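Local coordinates for protein epsin-3 (Saccharomyces cerevisiae, PDB 3ONK) that takes part in recruiting clathrin to the Golgi network and endosomes and binds membranes rich in phosphatidylinositol-3,5-bisphosphate, here represented by its ENTH domain, at residues Y104-S107 with Q108-Q112; L49-I52 with F53-T57; N8-E11 with M12-K15; E83-I86 with D87-N91; L73-Y76 with L77-G81. All blocks are in the same frame, centred on the assembly; numbering follows the deposited sequence.

Contact 1. Residues Y104-S107 with Q108-Q112; sequences YIDS and QGRDQ
Ile105 and Asp111 are paired in a single backbone bridge, their CA atoms 4.1 Å apart, and between them a type I beta turn from Asp106 to Gly109 reverses the chain. The bridge is flanked by two backbone hydrogen bonds, from Asp106 N to Arg110 O (2.7 Å) and from Gln112 N to Tyr104 O, while Gly109 N closes the turn on Asp106 O.

The carboxylate of Asp106 organises this turn. Its CG stands between the backbone N and the carbonyl carbon (chi1 61°), which swings OD1 back over the turn to accept from Gln108 N at 2.9 Å, an Asx turn, and from Arg110 N at 2.8 Å. The two donors reach OD1 from opposite faces of the carboxylate plane, so one oxygen pins the amides of both residues flanking Gly109. Gly109 closes the turn with phi at 77°, a region other residues enter less readily.

Ile105 lays its two branches along the returning chain: CG2 meets Gly109 C at 3.5 Å, and CG1 lies 4.0 Å from Asp111 CA. The Tyr104 ring meets Gln112 at its edge, CD1 coming within 4.2 Å of CB. A water held by Tyr104 N donates to Asp111 OD1, adding a link at the end of the loop away from the turn.

The loop is a surface excursion between helix 93-97 and helix 113-127. Asp111 OD1 also accepts from Ile114 N and so caps the start of helix 113-127, and a backbone bond of Tyr104 with Gly113 anchors the loop at that same helix.

Contact 2. Residues L49-I52 with F53-T57; sequences LSMI and FRRFT
Leu49, Ile52, Phe53 and Phe56 line one side of helix 42-57, a helix of the all-helical ENTH fold, and pack against one another at spacings of one, three and four residues. Backbone bonds of the usual helical kind run from Phe53 N to Leu49 O (3.2 Å) and from Arg54 N to Ser50 O (3.0 Å).

Leu49 CD1 touches Phe53 CE2 at 3.9 Å. Ile52 keeps CG2 anti to its backbone N, and from there this methyl serves two rings, lying over a face of Phe53, 4.2 Å from CD1, and reaching Phe56 CZ at 4.1 Å. The Phe56 ring lies alongside Ile52, with Ile52 O above one face toward the rim, while its CD2 comes to the edge of the Phe53 ring, in plane. Leu73 and Leu74 of helix 64-80 cover Ile52.

On another side of the helix, Arg55 bends back at chi2 and chi3 to lie beside Met51, though the exact fit of its guanidinium there is less certain. Both side chains touch Val16 of helix 11-19, and Arg55 NE has a weak bond to Thr20 OG1. With an alanine here, Thr20 OG1 would probably be left without that weak partner and a gap would open beside Val16. Near the end of the helix Thr57 OG1 donates to Arg54 O at 3.0 Å, approaching from above the carbonyl plane.

Contact 3. Residues N8-E11 with M12-K15; sequences NYTE and MEGK
Thr10 and Glu13 meet through their first torsions: Thr10 holds OG1 between its backbone N and carbonyl carbon (chi1 65°), and Glu13 turns CG to the side of its own N (chi1 -67°) and then extends back toward Thr10. The result is a capping box at the start of helix 11-19. Thr10, the N-cap, accepts from Glu13 N at OG1 over 3.3 Å, nearly straight at 165°. In return Glu13 OE1 accepts from Thr10 N at 2.9 Å, the donor standing above the carboxylate plane. Thr10 OG1 is also hydrogen-bonded to Glu47 OE2, which ties the cap to helix 42-57.

Tyr9 crosses Glu13 at about a right angle, its CB 3.8 Å from Glu13 CB and the edge of its ring near OE1. The helix proper begins with Gly14 N bonded to Thr10 O (2.8 Å) and Lys15 N to Glu11 O. Glu11 and Lys15 run side by side, with a long salt bridge between Glu11 OE1 and Lys15 NZ at 3.8 Å.

Each residue of the box thus gives the other's backbone N a side-chain acceptor, and the negative charges of Glu11 and Glu13 at this end would probably interact favourably with the helix dipole.

Contact 4. Residues E83-I86 with D87-N91; sequences ERFI and DDTRN
Phe85 O is gripped twice by Thr89, whose backbone N lies at 2.9 Å and whose OG1 donates at 2.7 Å, the two reaching the oxygen from opposite faces of the carbonyl plane. Thr89 turns OG1 to the side of its own N (chi1 -56°), which points the hydroxyl back up the helix to the residue four before it. The remaining backbone bonds follow the same four-residue spacing: Asp87 N to Glu83 O, Asp88 N to Arg84 O at 2.9 Å, and Arg90 N to Ile86 O at 2.8 Å.

The same hydroxyl makes the contact with the aromatic ring. Thr89 OG1 stands over one face of Phe85, displaced toward the rim, with CE1 3.4 Å away, so this buried polar atom has its proton engaged by the carbonyl while its oxygen sits against the ring.

All of this belongs to helix 83-90, a short helix of the ENTH domain. Phe85 packs on Leu49 of helix 42-57, and Ile86 on Ile133 of helix 130-143.

Between apolar and charged groups, Ile86 CG2 lies over a face of the Arg90 guanidinium, 4.0 Å from NE. Arg90 is extended from CG to NE, and its polar end is held beyond the helix by a hydrogen bond from NE to Leu127 O and a salt bridge from NH2 to Asp130 OD1.

Among the acidic groups, Asp88 sets OD1 only 3.2 Å from Arg84 O, two acceptors side by side, an approach likely to be mildly unfavourable. Glu83 OE2 and Asp87 OD2 stay 5.6 Å apart; as like charges they would tend to repel weakly.

Contact 5. Residues L73-Y76 with L77-G81; sequences LLDY and LIKHG
Lys79 NZ donates to Asp75 OD2 over 2.6 Å, a salt bridge spanning one helical turn that uses the syn lone pair of the carboxylate oxygen. Asp75 carries CG anti to its backbone N (chi1 -175°) and the lysine chain is extended beyond CG, which brings its ammonium level with the carboxylate; Lys79 CE also lies 3.2 Å from OD2.

Tyr76 and His80, four residues apart on the same helix, form a face-to-face stack with centroids 3.6 Å apart and planes at 16°. His80 CD2 stands over the centre of the phenol, and Tyr76 CZ in turn lies over the middle of the imidazole, although the shortest approaches of the imidazole to Tyr76 are less certain. The phenol hydroxyl has a weak bond to Asp33 OD1. A serine in place of Tyr76 would probably leave one face of the His80 imidazole without its stacking partner, set that ring freer to turn, and cost Asp33 its weak bond.

The inner side of the turn is apolar. Leu73 CD1 meets Leu77 CG at 4.0 Å, and Leu74 CG approaches Ile78 CD1 more loosely at 4.4 Å. At the end of the helix Gly81 N bonds to Leu77 O, and a side chain on Gly81 would run into that same oxygen.

These residues form the last turns of helix 64-80. Tyr76 and Leu73 face Met32 of helix 29-38, Ile78 packs on Leu126 and Leu127 of helix 113-127, and Leu74 is wedged among Phe53 and Phe56 of helix 42-57 and Phe85 of helix 83-90.

Along the chain the order is contact 3, contact 2, contact 5, contact 4 and contact 1, all in series and all within the ENTH domain. Contact 2 is the junction of the set: Met51 packs on Glu13 of contact 3, Leu49 on Phe85 of contact 4, and Ile52 on Leu73, Leu74 and Leu77 of contact 5. Contacts 4 and 5, on successive helices 83-90 and 64-80, have centres about 11 Å apart and also touch, through Ile86 and Ile78. Contact 1 stands apart, its centre about 33 Å from that of contact 4 on the opposite side of the chain's centre. Core helix packing thus joins four contacts, while the fifth shapes a surface loop.

Contact 1. Residues Y104-S107 with Q108-Q112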
# COMPACT_ATOMS: atom_id res chain seq x y z
N TYR A 104 3.68 18.03 -2.22
CA TYR A 104 3.82 18.56 -0.88
C TYR A 104 5.29 18.76 -0.52
O TYR A 104 6.10 17.85 -0.65
CB TYR A 104 3.10 17.66 0.14
CG TYR A 104 3.13 18.20 1.55
CD1 TYR A 104 3.86 17.56 2.55
CD2 TYR A 104 2.46 19.37 1.89
CE1 TYR A 104 3.90 18.06 3.84
CE2 TYR A 104 2.50 19.88 3.17
CZ TYR A 104 3.22 19.22 4.15
OH TYR A 104 3.27 19.72 5.43
N ILE A 105 5.61 19.98 -0.10
CA ILE A 105 6.91 20.27 0.51
C ILE A 105 6.64 20.58 1.99
O ILE A 105 5.80 21.42 2.30
CB ILE A 105 7.62 21.45 -0.22
CG1 ILE A 105 7.83 21.08 -1.69
CG2 ILE A 105 8.94 21.79 0.44
CD1 ILE A 105 8.63 22.10 -2.48
N ASP A 106 7.31 19.87 2.91
CA ASP A 106 7.01 20.09 4.33
C ASP A 106 7.61 21.39 4.86
O ASP A 106 8.20 22.17 4.11
CB ASP A 106 7.37 18.88 5.21
CG ASP A 106 8.85 18.54 5.17
OD1 ASP A 106 9.67 19.43 4.93
OD2 ASP A 106 9.19 17.36 5.39
N SER A 107 7.44 21.61 6.16
CA SER A 107 7.88 22.85 6.80
C SER A 107 9.41 22.89 6.89
O SER A 107 9.99 23.92 7.23
CB SER A 107 7.25 23.00 8.19
OG SER A 107 7.50 21.87 9.01
N GLN A 108 10.04 21.77 6.56
CA GLN A 108 11.49 21.62 6.60
C GLN A 108 12.07 21.93 5.24
O GLN A 108 13.28 21.86 5.02
CB GLN A 108 11.85 20.20 6.97
CG GLN A 108 11.09 19.68 8.17
CD GLN A 108 11.75 20.07 9.47
OE1 GLN A 108 12.97 19.97 9.61
NE2 GLN A 108 10.95 20.53 10.43
N GLY A 109 11.19 22.26 4.30
CA GLY A 109 11.61 22.49 2.94
C GLY A 109 11.88 21.19 2.21
O GLY A 109 12.58 21.18 1.20
N ARG A 110 11.34 20.08 2.72
CA ARG A 110 11.54 18.80 2.05
C ARG A 110 10.37 18.45 1.16
O ARG A 110 9.21 18.53 1.57
CB ARG A 110 11.78 17.67 3.06
CG ARG A 110 13.07 17.83 3.84
CD ARG A 110 13.71 16.49 4.16
NE ARG A 110 15.12 16.68 4.48
CZ ARG A 110 15.56 17.16 5.64
NH1 ARG A 110 14.69 17.46 6.60
NH2 ARG A 110 16.86 17.32 5.84
N ASP A 111 10.68 18.03 -0.06
CA ASP A 111 9.66 17.63 -1.02
C ASP A 111 9.25 16.19 -0.72
O ASP A 111 9.99 15.26 -1.02
CB ASP A 111 10.21 17.80 -2.44
CG ASP A 111 9.25 17.32 -3.52
OD1 ASP A 111 8.28 16.58 -3.23
OD2 ASP A 111 9.47 17.70 -4.69
N GLN A 112 8.11 16.02 -0.08
CA GLN A 112 7.62 14.68 0.27
C GLN A 112 6.75 14.10 -0.85
O GLN A 112 6.63 12.88 -0.99
CB GLN A 112 6.84 14.73 1.60
CG GLN A 112 7.61 15.35 2.79
CD GLN A 112 8.83 14.54 3.22
OE1 GLN A 112 9.54 14.93 4.15
NE2 GLN A 112 9.08 13.41 2.55
O HOH W 1 5.75 17.40 -4.25

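Contact 2. Residues L49-I52 with F53-T57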
# COMPACT_ATOMS: atom_id res chain seq x y z
N LEU A 49 -8.26 -3.96 2.89
CA LEU A 49 -8.62 -3.08 1.79
C LEU A 49 -9.16 -1.72 2.28
O LEU A 49 -8.62 -0.67 1.93
CB LEU A 49 -9.68 -3.78 0.94
CG LEU A 49 -9.74 -3.49 -0.55
CD1 LEU A 49 -8.59 -4.19 -1.27
CD2 LEU A 49 -11.12 -3.91 -1.13
N SER A 50 -10.23 -1.76 3.06
CA SER A 50 -10.80 -0.56 3.66
C SER A 50 -9.71 0.31 4.26
O SER A 50 -9.55 1.48 3.91
CB SER A 50 -11.76 -0.94 4.77
OG SER A 50 -12.61 -1.99 4.34
N MET A 51 -8.95 -0.29 5.17
CA MET A 51 -7.94 0.41 5.94
C MET A 51 -6.89 1.08 5.06
O MET A 51 -6.49 2.23 5.31
CB MET A 51 -7.28 -0.56 6.92
CG MET A 51 -8.21 -1.11 8.00
SD MET A 51 -8.85 0.14 9.13
CE MET A 51 -7.40 1.16 9.37
N ILE A 52 -6.43 0.37 4.03
CA ILE A 52 -5.34 0.90 3.20
C ILE A 52 -5.77 2.11 2.39
O ILE A 52 -5.01 3.07 2.27
CB ILE A 52 -4.77 -0.15 2.22
CG1 ILE A 52 -3.90 -1.16 2.95
CG2 ILE A 52 -3.91 0.55 1.16
CD1 ILE A 52 -3.00 -1.99 2.02
N PHE A 53 -6.98 2.08 1.84
CA PHE A 53 -7.41 3.17 0.98
C PHE A 53 -7.97 4.36 1.77
O PHE A 53 -7.95 5.49 1.28
CB PHE A 53 -8.39 2.69 -0.09
CG PHE A 53 -7.79 1.69 -1.04
CD1 PHE A 53 -6.62 1.98 -1.72
CD2 PHE A 53 -8.41 0.47 -1.27
CE1 PHE A 53 -6.06 1.07 -2.62
CE2 PHE A 53 -7.85 -0.45 -2.17
CZ PHE A 53 -6.68 -0.15 -2.83
N ARG A 54 -8.46 4.11 2.98
CA ARG A 54 -8.87 5.19 3.86
C ARG A 54 -7.79 6.26 3.85
O ARG A 54 -8.08 7.45 3.88
CB ARG A 54 -9.09 4.70 5.29
CG ARG A 54 -10.32 3.82 5.43
CD ARG A 54 -10.66 3.51 6.87
NE ARG A 54 -11.84 2.65 6.92
CZ ARG A 54 -13.09 3.10 6.86
NH1 ARG A 54 -13.33 4.40 6.75
NH2 ARG A 54 -14.11 2.24 6.90
N ARG A 55 -6.55 5.81 3.79
CA ARG A 55 -5.41 6.71 3.81
C ARG A 55 -5.37 7.64 2.58
O ARG A 55 -5.17 8.85 2.72
CB ARG A 55 -4.11 5.90 3.95
CG ARG A 55 -3.52 5.94 5.35
CD ARG A 55 -4.52 5.49 6.42
NE ARG A 55 -4.28 4.12 6.87
CZ ARG A 55 -5.16 3.38 7.55
NH1 ARG A 55 -6.36 3.87 7.87
NH2 ARG A 55 -4.83 2.13 7.91
N PHE A 56 -5.60 7.07 1.40
CA PHE A 56 -5.53 7.82 0.14
C PHE A 56 -6.55 8.93 0.06
O PHE A 56 -6.36 9.92 -0.65
CB PHE A 56 -5.73 6.89 -1.06
CG PHE A 56 -4.73 5.78 -1.12
CD1 PHE A 56 -3.67 5.74 -0.24
CD2 PHE A 56 -4.85 4.78 -2.07
CE1 PHE A 56 -2.74 4.72 -0.29
CE2 PHE A 56 -3.93 3.76 -2.12
CZ PHE A 56 -2.87 3.73 -1.23
N THR A 57 -7.65 8.76 0.79
CA THR A 57 -8.79 9.64 0.59
C THR A 57 -8.74 10.91 1.45
O THR A 57 -9.47 11.87 1.21
CB THR A 57 -10.11 8.87 0.78
OG1 THR A 57 -10.25 8.50 2.16
CG2 THR A 57 -10.09 7.60 -0.07

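Contact 3. Residues N8-E11 with M12-K15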
# COMPACT_ATOMS: atom_id res chain seq x y z
N ASN A 8 -13.94 0.28 16.82
CA ASN A 8 -12.80 -0.46 17.35
C ASN A 8 -12.19 -1.39 16.32
O ASN A 8 -12.87 -2.25 15.76
CB ASN A 8 -13.19 -1.26 18.59
CG ASN A 8 -13.68 -0.37 19.72
OD1 ASN A 8 -12.95 0.50 20.21
ND2 ASN A 8 -14.92 -0.57 20.13
N TYR A 9 -10.90 -1.23 16.07
CA TYR A 9 -10.26 -1.99 15.03
C TYR A 9 -10.10 -3.47 15.40
O TYR A 9 -9.73 -3.80 16.51
CB TYR A 9 -8.93 -1.33 14.68
CG TYR A 9 -9.16 0.10 14.23
CD1 TYR A 9 -8.85 1.17 15.07
CD2 TYR A 9 -9.72 0.38 13.00
CE1 TYR A 9 -9.06 2.47 14.68
CE2 TYR A 9 -9.94 1.68 12.59
CZ TYR A 9 -9.61 2.73 13.43
OH TYR A 9 -9.84 4.03 13.03
N THR A 10 -10.40 -4.36 14.46
CA THR A 10 -10.07 -5.76 14.64
C THR A 10 -8.54 -5.89 14.65
O THR A 10 -7.81 -4.94 14.33
CB THR A 10 -10.63 -6.64 13.50
OG1 THR A 10 -9.98 -6.27 12.28
CG2 THR A 10 -12.14 -6.45 13.34
N GLU A 11 -8.07 -7.07 15.04
CA GLU A 11 -6.65 -7.35 15.09
C GLU A 11 -5.97 -7.00 13.78
O GLU A 11 -4.92 -6.36 13.77
CB GLU A 11 -6.41 -8.83 15.36
CG GLU A 11 -6.16 -9.19 16.79
CD GLU A 11 -5.53 -10.56 16.90
OE1 GLU A 11 -4.35 -10.72 16.48
OE2 GLU A 11 -6.23 -11.48 17.38
N MET A 12 -6.57 -7.43 12.68
CA MET A 12 -5.98 -7.18 11.36
C MET A 12 -6.04 -5.70 10.96
O MET A 12 -5.10 -5.18 10.37
CB MET A 12 -6.64 -8.07 10.29
CG MET A 12 -6.03 -7.93 8.89
SD MET A 12 -4.26 -8.29 8.81
CE MET A 12 -4.17 -10.00 9.31
N GLU A 13 -7.13 -5.03 11.27
CA GLU A 13 -7.23 -3.60 11.00
C GLU A 13 -6.21 -2.85 11.85
O GLU A 13 -5.68 -1.81 11.44
CB GLU A 13 -8.65 -3.08 11.28
CG GLU A 13 -9.69 -3.62 10.32
CD GLU A 13 -11.11 -3.41 10.81
OE1 GLU A 13 -11.31 -3.06 11.99
OE2 GLU A 13 -12.03 -3.60 9.99
N GLY A 14 -5.91 -3.38 13.03
CA GLY A 14 -4.89 -2.81 13.90
C GLY A 14 -3.49 -2.98 13.31
O GLY A 14 -2.65 -2.10 13.43
N LYS A 15 -3.24 -4.13 12.69
CA LYS A 15 -1.95 -4.37 12.08
C LYS A 15 -1.73 -3.40 10.92
O LYS A 15 -0.66 -2.78 10.81
CB LYS A 15 -1.86 -5.82 11.60
CG LYS A 15 -1.65 -6.84 12.71
CD LYS A 15 -1.36 -8.22 12.13
CE LYS A 15 -0.76 -9.15 13.17
NZ LYS A 15 -1.59 -9.23 14.38

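Contact 4. Residues E83-I86 with D87-N91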
# COMPACT_ATOMS: atom_id res chain seq x y z
N GLU A 83 -3.93 -13.69 -4.80
CA GLU A 83 -4.31 -13.26 -6.14
C GLU A 83 -5.63 -12.49 -6.12
O GLU A 83 -5.84 -11.54 -6.89
CB GLU A 83 -4.46 -14.48 -7.04
CG GLU A 83 -4.35 -14.20 -8.50
CD GLU A 83 -2.93 -13.95 -8.91
OE1 GLU A 83 -2.09 -14.86 -8.71
OE2 GLU A 83 -2.65 -12.84 -9.42
N ARG A 84 -6.53 -12.91 -5.23
CA ARG A 84 -7.84 -12.27 -5.10
C ARG A 84 -7.70 -10.83 -4.61
O ARG A 84 -8.55 -9.98 -4.90
CB ARG A 84 -8.74 -13.09 -4.16
CG ARG A 84 -9.32 -14.36 -4.81
CD ARG A 84 -9.76 -15.42 -3.78
NE ARG A 84 -10.79 -16.34 -4.29
CZ ARG A 84 -10.63 -17.23 -5.27
NH1 ARG A 84 -9.46 -17.34 -5.90
NH2 ARG A 84 -11.64 -18.01 -5.64
N PHE A 85 -6.64 -10.56 -3.86
CA PHE A 85 -6.39 -9.21 -3.35
C PHE A 85 -5.99 -8.23 -4.46
O PHE A 85 -6.31 -7.04 -4.40
CB PHE A 85 -5.31 -9.24 -2.27
CG PHE A 85 -4.94 -7.88 -1.75
CD1 PHE A 85 -3.83 -7.21 -2.25
CD2 PHE A 85 -5.71 -7.26 -0.79
CE1 PHE A 85 -3.49 -5.96 -1.77
CE2 PHE A 85 -5.38 -6.01 -0.32
CZ PHE A 85 -4.27 -5.36 -0.80
N ILE A 86 -5.25 -8.73 -5.46
CA ILE A 86 -4.91 -7.95 -6.65
C ILE A 86 -6.18 -7.66 -7.44
O ILE A 86 -6.39 -6.55 -7.93
CB ILE A 86 -3.94 -8.72 -7.62
CG1 ILE A 86 -2.75 -9.32 -6.87
CG2 ILE A 86 -3.52 -7.85 -8.79
CD1 ILE A 86 -2.00 -8.34 -6.03
N ASP A 87 -7.02 -8.68 -7.59
CA ASP A 87 -8.33 -8.51 -8.22
C ASP A 87 -9.08 -7.38 -7.50
O ASP A 87 -9.54 -6.43 -8.14
CB ASP A 87 -9.15 -9.81 -8.17
CG ASP A 87 -8.61 -10.89 -9.11
OD1 ASP A 87 -9.07 -12.05 -9.03
OD2 ASP A 87 -7.73 -10.58 -9.95
N ASP A 88 -9.19 -7.48 -6.18
CA ASP A 88 -9.85 -6.44 -5.38
C ASP A 88 -9.25 -5.06 -5.63
O ASP A 88 -9.96 -4.11 -5.93
CB ASP A 88 -9.72 -6.75 -3.89
CG ASP A 88 -10.54 -7.95 -3.47
OD1 ASP A 88 -11.28 -8.52 -4.30
OD2 ASP A 88 -10.45 -8.32 -2.28
N THR A 89 -7.92 -4.97 -5.52
CA THR A 89 -7.20 -3.71 -5.69
C THR A 89 -7.42 -3.11 -7.08
O THR A 89 -7.53 -1.90 -7.23
CB THR A 89 -5.68 -3.90 -5.45
OG1 THR A 89 -5.45 -4.45 -4.14
CG2 THR A 89 -4.95 -2.56 -5.56
N ARG A 90 -7.46 -3.95 -8.11
CA ARG A 90 -7.72 -3.45 -9.46
C ARG A 90 -9.03 -2.66 -9.59
O ARG A 90 -9.12 -1.74 -10.40
CB ARG A 90 -7.63 -4.58 -10.49
CG ARG A 90 -6.19 -4.86 -10.89
CD ARG A 90 -6.03 -6.17 -11.63
NE ARG A 90 -4.70 -6.27 -12.22
CZ ARG A 90 -4.32 -7.26 -13.03
NH1 ARG A 90 -5.15 -8.26 -13.31
NH2 ARG A 90 -3.10 -7.25 -13.53
N ASN A 91 -10.03 -3.02 -8.77
CA ASN A 91 -11.32 -2.33 -8.75
C ASN A 91 -11.24 -0.91 -8.18
O ASN A 91 -12.22 -0.17 -8.19
CB ASN A 91 -12.36 -3.16 -7.98
CG ASN A 91 -12.69 -4.48 -8.67
OD1 ASN A 91 -12.51 -4.62 -9.88
ND2 ASN A 91 -13.18 -5.46 -7.90

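Contact 5. Residues L73-Y76 with L77-G81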
# COMPACT_ATOMS: atom_id res chain seq x y z
N LEU A 73 3.12 -0.72 1.69
CA LEU A 73 2.38 -1.93 2.08
C LEU A 73 1.68 -2.58 0.88
O LEU A 73 1.71 -3.79 0.71
CB LEU A 73 1.33 -1.60 3.14
CG LEU A 73 0.46 -2.75 3.65
CD1 LEU A 73 1.29 -3.95 4.12
CD2 LEU A 73 -0.46 -2.26 4.78
N LEU A 74 1.06 -1.74 0.07
CA LEU A 74 0.26 -2.21 -1.05
C LEU A 74 1.18 -2.83 -2.11
O LEU A 74 0.82 -3.80 -2.77
CB LEU A 74 -0.55 -1.04 -1.61
CG LEU A 74 -1.84 -1.21 -2.41
CD1 LEU A 74 -2.87 -2.14 -1.77
CD2 LEU A 74 -2.45 0.18 -2.65
N ASP A 75 2.38 -2.28 -2.24
CA ASP A 75 3.36 -2.88 -3.13
C ASP A 75 3.71 -4.29 -2.65
O ASP A 75 3.72 -5.26 -3.41
CB ASP A 75 4.63 -2.04 -3.18
CG ASP A 75 5.63 -2.56 -4.20
OD1 ASP A 75 5.34 -2.47 -5.41
OD2 ASP A 75 6.68 -3.09 -3.79
N TYR A 76 4.01 -4.40 -1.37
CA TYR A 76 4.38 -5.69 -0.80
C TYR A 76 3.26 -6.70 -1.00
O TYR A 76 3.51 -7.85 -1.32
CB TYR A 76 4.71 -5.52 0.69
CG TYR A 76 5.29 -6.75 1.34
CD1 TYR A 76 6.67 -6.96 1.39
CD2 TYR A 76 4.46 -7.72 1.90
CE1 TYR A 76 7.20 -8.10 2.00
CE2 TYR A 76 4.97 -8.86 2.49
CZ TYR A 76 6.34 -9.05 2.54
OH TYR A 76 6.84 -10.18 3.13
N LEU A 77 2.01 -6.25 -0.83
CA LEU A 77 0.87 -7.16 -0.86
C LEU A 77 0.60 -7.67 -2.26
O LEU A 77 0.19 -8.81 -2.46
CB LEU A 77 -0.38 -6.49 -0.30
CG LEU A 77 -0.38 -6.17 1.19
CD1 LEU A 77 -1.69 -5.49 1.58
CD2 LEU A 77 -0.15 -7.42 2.04
N ILE A 78 0.85 -6.81 -3.24
CA ILE A 78 0.72 -7.22 -4.62
C ILE A 78 1.77 -8.29 -4.96
O ILE A 78 1.50 -9.19 -5.75
CB ILE A 78 0.72 -6.00 -5.54
CG1 ILE A 78 -0.57 -5.21 -5.28
CG2 ILE A 78 0.83 -6.42 -7.00
CD1 ILE A 78 -0.52 -3.79 -5.70
N LYS A 79 2.92 -8.23 -4.31
CA LYS A 79 3.98 -9.21 -4.53
C LYS A 79 3.85 -10.47 -3.67
O LYS A 79 4.33 -11.53 -4.05
CB LYS A 79 5.36 -8.57 -4.31
CG LYS A 79 5.73 -7.53 -5.35
CD LYS A 79 6.89 -6.66 -4.89
CE LYS A 79 7.08 -5.47 -5.83
NZ LYS A 79 8.17 -4.56 -5.35
N HIS A 80 3.20 -10.35 -2.52
CA HIS A 80 3.17 -11.46 -1.58
C HIS A 80 1.77 -11.99 -1.28
O HIS A 80 1.61 -13.15 -0.86
CB HIS A 80 3.88 -11.09 -0.26
CG HIS A 80 5.30 -10.65 -0.44
ND1 HIS A 80 6.38 -11.50 -0.33
CD2 HIS A 80 5.82 -9.43 -0.73
CE1 HIS A 80 7.50 -10.83 -0.55
NE2 HIS A 80 7.19 -9.57 -0.80
N GLY A 81 0.76 -11.15 -1.49
CA GLY A 81 -0.60 -11.41 -1.05
C GLY A 81 -1.37 -12.30 -2.00
O GLY A 81 -0.86 -12.71 -3.02